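PDB 2GZA: type IV secretion system protein VirB11 from Brucella suis, which hydrolyses ATP as the hexameric motor ATPase of the VirB type IV secretion system, which may help establish the replication niche in the host. Local coordinates for residues Val41-Pro46 / Pro63-Glu68. Sequence-based numbering, arbitrary orientation.
Sequences VCVNRP and PNLDYE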
loop_
_atom_site.group_PDB
_atom_site.type_symbol
_atom_site.label_atom_id
_atom_site.label_comp_id
_atom_site.label_asym_id
_atom_site.label_seq_id
_atom_site.Cartn_x
_atom_site.Cartn_y
_atom_site.Cartn_z
ATOM N N VAL C 41 15.896 -27.779 -34.570
ATOM C CA VAL C 41 17.255 -28.281 -34.770
ATOM C C VAL C 41 18.126 -27.853 -33.596
ATOM O O VAL C 41 18.322 -26.664 -33.360
ATOM C CB VAL C 41 17.901 -27.766 -36.090
ATOM C CG1 VAL C 41 19.228 -28.470 -36.351
ATOM C CG2 VAL C 41 16.982 -27.961 -37.280
ATOM N N CYS C 42 18.656 -28.833 -32.873
ATOM C CA CYS C 42 19.472 -28.573 -31.691
ATOM C C CYS C 42 20.890 -29.086 -31.790
ATOM O O CYS C 42 21.138 -30.161 -32.333
ATOM C CB CYS C 42 18.821 -29.184 -30.468
ATOM S SG CYS C 42 17.411 -28.248 -29.983
ATOM N N VAL C 43 21.824 -28.302 -31.268
ATOM C CA VAL C 43 23.169 -28.789 -31.007
ATOM C C VAL C 43 23.472 -28.574 -29.525
ATOM O O VAL C 43 23.479 -27.440 -29.035
ATOM C CB VAL C 43 24.246 -28.128 -31.917
ATOM C CG1 VAL C 43 25.656 -28.642 -31.559
ATOM C CG2 VAL C 43 23.956 -28.394 -33.388
ATOM N N ASN C 44 23.693 -29.677 -28.815
ATOM C CA ASN C 44 23.977 -29.644 -27.368
ATOM C C ASN C 44 25.466 -29.624 -27.081
ATOM O O ASN C 44 25.902 -29.074 -26.072
ATOM C CB ASN C 44 23.364 -30.851 -26.655
ATOM C CG ASN C 44 21.880 -30.974 -26.890
ATOM O OD1 ASN C 44 21.202 -29.982 -27.147
ATOM N ND2 ASN C 44 21.364 -32.197 -26.811
ATOM N N ARG C 45 26.233 -30.245 -27.968
ATOM C CA ARG C 45 27.669 -30.390 -27.801
ATOM C C ARG C 45 28.303 -30.688 -29.148
ATOM O O ARG C 45 27.610 -31.120 -30.067
ATOM C CB ARG C 45 27.995 -31.491 -26.773
ATOM C CG ARG C 45 27.485 -32.893 -27.102
ATOM C CD ARG C 45 26.595 -33.428 -25.987
ATOM N NE ARG C 45 27.013 -32.922 -24.679
ATOM C CZ ARG C 45 26.206 -32.680 -23.650
ATOM N NH1 ARG C 45 24.903 -32.887 -23.737
ATOM N NH2 ARG C 45 26.716 -32.216 -22.521
ATOM N N PRO C 46 29.626 -30.482 -29.259
ATOM C CA PRO C 46 30.354 -30.770 -30.488
ATOM C C PRO C 46 30.076 -32.181 -30.978
ATOM O O PRO C 46 30.086 -33.115 -30.179
ATOM C CB PRO C 46 31.825 -30.689 -30.041
ATOM C CG PRO C 46 31.796 -30.724 -28.539
ATOM C CD PRO C 46 30.536 -30.017 -28.196
ATOM N N PRO C 63 30.353 -35.326 -37.132
ATOM C CA PRO C 63 31.712 -35.072 -36.632
ATOM C C PRO C 63 32.357 -33.765 -37.099
ATOM O O PRO C 63 33.094 -33.158 -36.324
ATOM C CB PRO C 63 32.503 -36.309 -37.085
ATOM C CG PRO C 63 31.453 -37.356 -37.362
ATOM C CD PRO C 63 30.287 -36.576 -37.908
ATOM N N ASN C 64 32.072 -33.323 -38.326
ATOM C CA ASN C 64 32.656 -32.086 -38.836
ATOM C C ASN C 64 31.973 -30.824 -38.266
ATOM O O ASN C 64 31.836 -29.799 -38.951
ATOM C CB ASN C 64 32.716 -32.131 -40.377
ATOM C CG ASN C 64 33.520 -33.348 -40.894
ATOM O OD1 ASN C 64 34.710 -33.512 -40.585
ATOM N ND2 ASN C 64 32.864 -34.195 -41.687
ATOM N N LEU C 65 31.576 -30.924 -36.991
ATOM C CA LEU C 65 30.888 -29.860 -36.274
ATOM C C LEU C 65 31.549 -29.712 -34.897
ATOM O O LEU C 65 30.981 -30.075 -33.867
ATOM C CB LEU C 65 29.397 -30.206 -36.146
ATOM C CG LEU C 65 28.406 -29.192 -35.583
ATOM C CD1 LEU C 65 28.170 -28.060 -36.569
ATOM C CD2 LEU C 65 27.105 -29.896 -35.265
ATOM N N ASP C 66 32.770 -29.196 -34.882
ATOM C CA ASP C 66 33.488 -29.109 -33.618
ATOM C C ASP C 66 33.132 -27.868 -32.807
ATOM O O ASP C 66 32.277 -27.078 -33.210
ATOM C CB ASP C 66 34.998 -29.299 -33.790
ATOM C CG ASP C 66 35.595 -28.357 -34.802
ATOM O OD1 ASP C 66 34.878 -27.462 -35.300
ATOM O OD2 ASP C 66 36.794 -28.519 -35.100
ATOM N N TYR C 67 33.769 -27.741 -31.644
ATOM C CA TYR C 67 33.561 -26.626 -30.728
ATOM C C TYR C 67 33.780 -25.277 -31.419
ATOM O O TYR C 67 32.934 -24.387 -31.318
ATOM C CB TYR C 67 34.481 -26.792 -29.505
ATOM C CG TYR C 67 34.360 -25.733 -28.427
ATOM C CD1 TYR C 67 33.323 -25.763 -27.495
ATOM C CD2 TYR C 67 35.304 -24.718 -28.323
ATOM C CE1 TYR C 67 33.221 -24.791 -26.493
ATOM C CE2 TYR C 67 35.216 -23.749 -27.333
ATOM C CZ TYR C 67 34.177 -23.785 -26.424
ATOM O OH TYR C 67 34.107 -22.817 -25.451
ATOM N N GLU C 68 34.890 -25.154 -32.145
ATOM C CA GLU C 68 35.291 -23.899 -32.793
ATOM C C GLU C 68 34.292 -23.415 -33.848
ATOM O O GLU C 68 34.059 -22.216 -33.984
ATOM C CB GLU C 68 36.700 -24.017 -33.390
ATOM C CG GLU C 68 37.782 -24.496 -32.404
ATOM C CD GLU C 68 37.827 -23.689 -31.103
ATOM O OE1 GLU C 68 37.766 -22.444 -31.169
ATOM O OE2 GLU C 68 37.926 -24.303 -30.018
#
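Pro46 and Leu65 bring the end of a β-hairpin turn against the linker that enters a helix. The CA of Pro46 approaches the carbonyl oxygen of Leu65 at 3.5 Å, a CA-H...O contact bent to 123° at the hydrogen and therefore a modest attraction. Pro46 CB lies 3.9 Å from Tyr67 N, at the first turn of helix 67-81. Proline suits this place: its compact ring lays carbon CB on the linker backbone at Asp66 and Tyr67 while CA reaches Leu65 O. The polar link to Leu65 is made one residue further on, where Gly47 pairs with it through a backbone hydrogen bond.

On the strand side of the proline, Leu65 and Val43 meet tip to tip, with Leu65 CD2 4.0 Å from Val43 CG2 and 4.2 Å from Val43 CG1. CG of Leu65 stands anti to the backbone N (chi1 -173°), which carries the branched end inward from the linker. Both residues are buried, as befits two aliphatic side chains between the sheet and the linker into helix 67-81. Val43 lies on strand 40-43 of the six-stranded antiparallel sheet in the N-terminal domain; the P-loop predicted to bind ATP lies elsewhere, in the C-terminal domain. Val117 of the neighbouring strand and Val49 and Pro28 extend the apolar surroundings of this pair.

Asp66, at the N-cap of helix 67-81, points its side chain away from Pro46, and its short carboxylate caps a backbone N of the helix's first turn. Tyr67 turns its ring away from the turn as well, onto Pro107, while its backbone N stays beside Pro46.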